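Local coordinates for hypothetical protein yfcE (Escherichia coli, PDB 1SU1), which belongs to the calcineurin-like phosphoesterase superfamily and carries two zinc ions side by side in its metal centre, at residues Asn144-Pro155 with Phe164-Lys175. Sequence-based numbering, arbitrary orientation.
Sequences NDVLVYGHTHLP and FHFNPGSVSIPK. With ZN (zinc ion), chain E; ZN (zinc ion), chain F.
N167 lays its CB over one face of the Y149 ring, 4.1 Å from the centroid, while H165 CB sits at that ring's edge; amide and ring planes are turned 62° apart. S170 CB covers one face of the H153 imidazole, offset toward the rim, and the bent K175 chain crosses obliquely, its CD 3.4 Å from H153 CB. The F164 ring meets N144 O at its edge. With chi1 at -174° the N167 CG is swung away from its own backbone N, and the amide reaches into the turn 150-154: ND2 gives a weak bond to G150 O and lies 2.9 Å from T152 OG1. Its OD1 accepts from G169 N in an Asx turn and from a water that also accepts from H153 N, so both loops are held around one side chain. H153 binds one zinc ion through NE2 (2.2 Å), while the other ring nitrogen, ND1, donates weakly to I173 O, which probably helps fix the ring's rotation, together with the metal bond; K175 N bonds to H153 O. Upstream, strands 146-148 and 164-167 run parallel through four backbone bonds, V148 lying alongside F166 while V146 touches both F164 and F166. D33 and H35 also bind the zinc held by H153; H151 joins D61, N97 and H129 on the other. The loops following two neighbouring parallel strands thus build part of the dinuclear metal site characteristic of calcineurin-like phosphoesterases, with H151 and H153 as the two histidines of the GHTH sequence 150-153.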
loop_
_atom_site.group_PDB
_atom_site.type_symbol
_atom_site.label_atom_id
_atom_site.label_comp_id
_atom_site.label_asym_id
_atom_site.label_seq_id
_atom_site.Cartn_x
_atom_site.Cartn_y
_atom_site.Cartn_z
ATOM N N ASN A 144 15.568 -2.213 -26.282
ATOM C CA ASN A 144 16.848 -2.687 -25.747
ATOM C C ASN A 144 16.982 -2.578 -24.232
ATOM O O ASN A 144 18.095 -2.642 -23.705
ATOM C CB ASN A 144 18.024 -1.970 -26.419
ATOM C CG ASN A 144 18.265 -2.450 -27.844
ATOM O OD1 ASN A 144 17.432 -3.149 -28.433
ATOM N ND2 ASN A 144 19.408 -2.075 -28.404
ATOM N N ASP A 145 15.857 -2.398 -23.537
ATOM C CA ASP A 145 15.878 -2.351 -22.076
ATOM C C ASP A 145 15.660 -3.786 -21.588
ATOM O O ASP A 145 15.294 -4.668 -22.369
ATOM C CB ASP A 145 14.768 -1.448 -21.506
ATOM C CG ASP A 145 15.146 0.024 -21.497
ATOM O OD1 ASP A 145 16.353 0.346 -21.506
ATOM O OD2 ASP A 145 14.225 0.862 -21.457
ATOM N N VAL A 146 15.861 -4.016 -20.297
ATOM C CA VAL A 146 15.695 -5.355 -19.754
ATOM C C VAL A 146 14.699 -5.481 -18.611
ATOM O O VAL A 146 14.803 -4.771 -17.617
ATOM C CB VAL A 146 17.057 -5.915 -19.236
ATOM C CG1 VAL A 146 16.895 -7.372 -18.817
ATOM C CG2 VAL A 146 18.140 -5.771 -20.314
ATOM N N LEU A 147 13.744 -6.394 -18.743
ATOM C CA LEU A 147 12.810 -6.642 -17.653
ATOM C C LEU A 147 13.446 -7.762 -16.807
ATOM O O LEU A 147 13.584 -8.896 -17.277
ATOM C CB LEU A 147 11.452 -7.113 -18.177
ATOM C CG LEU A 147 10.528 -7.683 -17.082
ATOM C CD1 LEU A 147 10.124 -6.586 -16.112
ATOM C CD2 LEU A 147 9.292 -8.308 -17.714
ATOM N N VAL A 148 13.849 -7.442 -15.579
ATOM C CA VAL A 148 14.472 -8.419 -14.681
ATOM C C VAL A 148 13.491 -8.840 -13.583
ATOM O O VAL A 148 13.103 -8.018 -12.747
ATOM C CB VAL A 148 15.742 -7.830 -14.006
ATOM C CG1 VAL A 148 16.346 -8.851 -13.055
ATOM C CG2 VAL A 148 16.761 -7.415 -15.061
ATOM N N TYR A 149 13.115 -10.118 -13.568
ATOM C CA TYR A 149 12.155 -10.629 -12.582
ATOM C C TYR A 149 12.368 -12.089 -12.123
ATOM O O TYR A 149 13.135 -12.848 -12.734
ATOM C CB TYR A 149 10.757 -10.550 -13.166
ATOM C CG TYR A 149 10.563 -11.481 -14.340
ATOM C CD1 TYR A 149 11.215 -11.253 -15.554
ATOM C CD2 TYR A 149 9.751 -12.614 -14.230
ATOM C CE1 TYR A 149 11.069 -12.137 -16.635
ATOM C CE2 TYR A 149 9.600 -13.499 -15.304
ATOM C CZ TYR A 149 10.258 -13.251 -16.498
ATOM O OH TYR A 149 10.082 -14.118 -17.555
ATOM N N GLY A 150 11.639 -12.469 -11.070
ATOM C CA GLY A 150 11.688 -13.823 -10.532
ATOM C C GLY A 150 10.276 -14.392 -10.498
ATOM O O GLY A 150 9.615 -14.487 -11.527
ATOM N N HIS A 151 9.816 -14.794 -9.322
ATOM C CA HIS A 151 8.453 -15.298 -9.140
ATOM C C HIS A 151 7.984 -16.583 -9.832
ATOM O O HIS A 151 7.276 -17.389 -9.213
ATOM C CB HIS A 151 7.440 -14.184 -9.474
ATOM C CG HIS A 151 6.043 -14.497 -9.032
ATOM N ND1 HIS A 151 5.720 -14.735 -7.715
ATOM C CD2 HIS A 151 4.898 -14.648 -9.737
ATOM C CE1 HIS A 151 4.432 -15.022 -7.625
ATOM N NE2 HIS A 151 3.911 -14.977 -8.836
ATOM N N THR A 152 8.322 -16.776 -11.104
ATOM C CA THR A 152 7.879 -17.988 -11.809
ATOM C C THR A 152 8.736 -19.219 -11.487
ATOM O O THR A 152 8.296 -20.358 -11.677
ATOM C CB THR A 152 7.934 -17.824 -13.340
ATOM O OG1 THR A 152 9.293 -17.586 -13.745
ATOM C CG2 THR A 152 7.056 -16.657 -13.787
ATOM N N HIS A 153 9.954 -18.984 -11.008
ATOM C CA HIS A 153 10.889 -20.067 -10.709
ATOM C C HIS A 153 11.311 -20.753 -12.013
ATOM O O HIS A 153 11.680 -21.925 -12.002
ATOM C CB HIS A 153 10.268 -21.118 -9.780
ATOM C CG HIS A 153 9.827 -20.582 -8.456
ATOM N ND1 HIS A 153 9.475 -21.402 -7.405
ATOM C CD2 HIS A 153 9.642 -19.313 -8.022
ATOM C CE1 HIS A 153 9.090 -20.661 -6.383
ATOM N NE2 HIS A 153 9.182 -19.390 -6.732
ATOM N N LEU A 154 11.214 -20.030 -13.130
ATOM C CA LEU A 154 11.613 -20.555 -14.427
ATOM C C LEU A 154 12.647 -19.600 -15.009
ATOM O O LEU A 154 12.356 -18.435 -15.258
ATOM C CB LEU A 154 10.407 -20.690 -15.364
ATOM C CG LEU A 154 9.403 -21.812 -15.044
ATOM C CD1 LEU A 154 8.265 -21.808 -16.061
ATOM C CD2 LEU A 154 10.111 -23.166 -15.071
ATOM N N PRO A 155 13.880 -20.089 -15.235
ATOM C CA PRO A 155 14.960 -19.260 -15.783
ATOM C C PRO A 155 14.708 -18.788 -17.210
ATOM O O PRO A 155 14.194 -19.537 -18.039
ATOM C CB PRO A 155 16.169 -20.183 -15.693
ATOM C CG PRO A 155 15.559 -21.507 -16.060
ATOM C CD PRO A 155 14.274 -21.511 -15.230
ATOM N N PHE A 164 14.552 -7.132 -23.557
ATOM C CA PHE A 164 15.160 -8.364 -23.076
ATOM C C PHE A 164 14.488 -8.813 -21.782
ATOM O O PHE A 164 14.183 -7.990 -20.920
ATOM C CB PHE A 164 16.651 -8.140 -22.795
ATOM C CG PHE A 164 17.470 -7.836 -24.013
ATOM C CD1 PHE A 164 17.762 -8.834 -24.941
ATOM C CD2 PHE A 164 17.966 -6.551 -24.227
ATOM C CE1 PHE A 164 18.541 -8.556 -26.072
ATOM C CE2 PHE A 164 18.742 -6.258 -25.350
ATOM C CZ PHE A 164 19.033 -7.266 -26.279
ATOM N N HIS A 165 14.250 -10.113 -21.652
ATOM C CA HIS A 165 13.673 -10.671 -20.429
ATOM C C HIS A 165 14.780 -11.478 -19.741
ATOM O O HIS A 165 15.518 -12.226 -20.404
ATOM C CB HIS A 165 12.500 -11.614 -20.728
ATOM C CG HIS A 165 11.262 -10.925 -21.207
ATOM N ND1 HIS A 165 10.022 -11.526 -21.169
ATOM C CD2 HIS A 165 11.072 -9.708 -21.770
ATOM C CE1 HIS A 165 9.123 -10.712 -21.688
ATOM N NE2 HIS A 165 9.734 -9.601 -22.061
ATOM N N PHE A 166 14.897 -11.331 -18.423
ATOM C CA PHE A 166 15.900 -12.066 -17.666
ATOM C C PHE A 166 15.333 -12.495 -16.308
ATOM O O PHE A 166 14.873 -11.651 -15.531
ATOM C CB PHE A 166 17.163 -11.220 -17.460
ATOM C CG PHE A 166 18.238 -11.929 -16.670
ATOM C CD1 PHE A 166 18.885 -13.057 -17.189
ATOM C CD2 PHE A 166 18.588 -11.486 -15.398
ATOM C CE1 PHE A 166 19.862 -13.730 -16.445
ATOM C CE2 PHE A 166 19.563 -12.151 -14.648
ATOM C CZ PHE A 166 20.202 -13.276 -15.176
ATOM N N ASN A 167 15.371 -13.805 -16.044
ATOM C CA ASN A 167 14.883 -14.402 -14.800
ATOM C C ASN A 167 15.912 -15.440 -14.331
ATOM O O ASN A 167 16.116 -16.443 -15.002
ATOM C CB ASN A 167 13.527 -15.073 -15.047
ATOM C CG ASN A 167 12.881 -15.597 -13.770
ATOM O OD1 ASN A 167 13.563 -15.886 -12.773
ATOM N ND2 ASN A 167 11.543 -15.739 -13.802
ATOM N N PRO A 168 16.549 -15.219 -13.156
ATOM C CA PRO A 168 17.572 -16.079 -12.514
ATOM C C PRO A 168 17.036 -17.419 -12.075
ATOM O O PRO A 168 17.800 -18.317 -11.744
ATOM C CB PRO A 168 18.007 -15.292 -11.273
ATOM C CG PRO A 168 17.764 -13.904 -11.638
ATOM C CD PRO A 168 16.500 -13.900 -12.500
ATOM N N GLY A 169 15.716 -17.547 -12.076
ATOM C CA GLY A 169 15.093 -18.774 -11.632
ATOM C C GLY A 169 15.157 -18.743 -10.118
ATOM O O GLY A 169 15.568 -17.726 -9.541
ATOM N N SER A 170 14.778 -19.842 -9.465
ATOM C CA SER A 170 14.815 -19.918 -7.997
ATOM C C SER A 170 16.080 -20.626 -7.510
ATOM O O SER A 170 16.515 -21.607 -8.117
ATOM C CB SER A 170 13.606 -20.699 -7.466
ATOM O OG SER A 170 13.683 -20.864 -6.055
ATOM N N VAL A 171 16.662 -20.143 -6.415
ATOM C CA VAL A 171 17.857 -20.764 -5.863
ATOM C C VAL A 171 17.461 -21.938 -4.977
ATOM O O VAL A 171 18.323 -22.644 -4.476
ATOM C CB VAL A 171 18.679 -19.790 -4.982
ATOM C CG1 VAL A 171 19.266 -18.670 -5.818
ATOM C CG2 VAL A 171 17.802 -19.232 -3.873
ATOM N N SER A 172 16.161 -22.151 -4.782
ATOM C CA SER A 172 15.729 -23.231 -3.907
ATOM C C SER A 172 14.610 -24.141 -4.395
ATOM O O SER A 172 14.543 -25.301 -3.978
ATOM C CB SER A 172 15.349 -22.661 -2.539
ATOM O OG SER A 172 14.072 -22.053 -2.567
ATOM N N ILE A 173 13.731 -23.644 -5.260
ATOM C CA ILE A 173 12.639 -24.480 -5.753
ATOM C C ILE A 173 12.414 -24.324 -7.254
ATOM O O ILE A 173 11.338 -23.901 -7.694
ATOM C CB ILE A 173 11.304 -24.157 -5.060
ATOM C CG1 ILE A 173 11.531 -23.810 -3.593
ATOM C CG2 ILE A 173 10.378 -25.358 -5.155
ATOM C CD1 ILE A 173 10.275 -23.348 -2.878
ATOM N N PRO A 174 13.419 -24.681 -8.064
ATOM C CA PRO A 174 13.261 -24.552 -9.515
ATOM C C PRO A 174 12.114 -25.398 -10.052
ATOM O O PRO A 174 11.761 -26.425 -9.463
ATOM C CB PRO A 174 14.618 -25.005 -10.045
ATOM C CG PRO A 174 15.025 -26.052 -9.037
ATOM C CD PRO A 174 14.679 -25.371 -7.730
ATOM N N LYS A 175 11.530 -24.952 -11.163
ATOM C CA LYS A 175 10.434 -25.666 -11.813
ATOM C C LYS A 175 10.892 -26.059 -13.214
ATOM O O LYS A 175 11.947 -25.616 -13.675
ATOM C CB LYS A 175 9.188 -24.776 -11.941
ATOM C CG LYS A 175 8.178 -24.864 -10.807
ATOM C CD LYS A 175 8.614 -24.079 -9.585
ATOM C CE LYS A 175 7.470 -23.929 -8.579
ATOM N NZ LYS A 175 6.328 -23.136 -9.126
HETATM ZN ZN ZN E . 6.749 -14.982 -5.750
HETATM ZN ZN ZN F . 8.746 -17.750 -5.317
HETATM O O HOH W 1 11.949 -16.985 -10.639
HETATM O O HOH W 2 14.317 -22.073 -11.410
#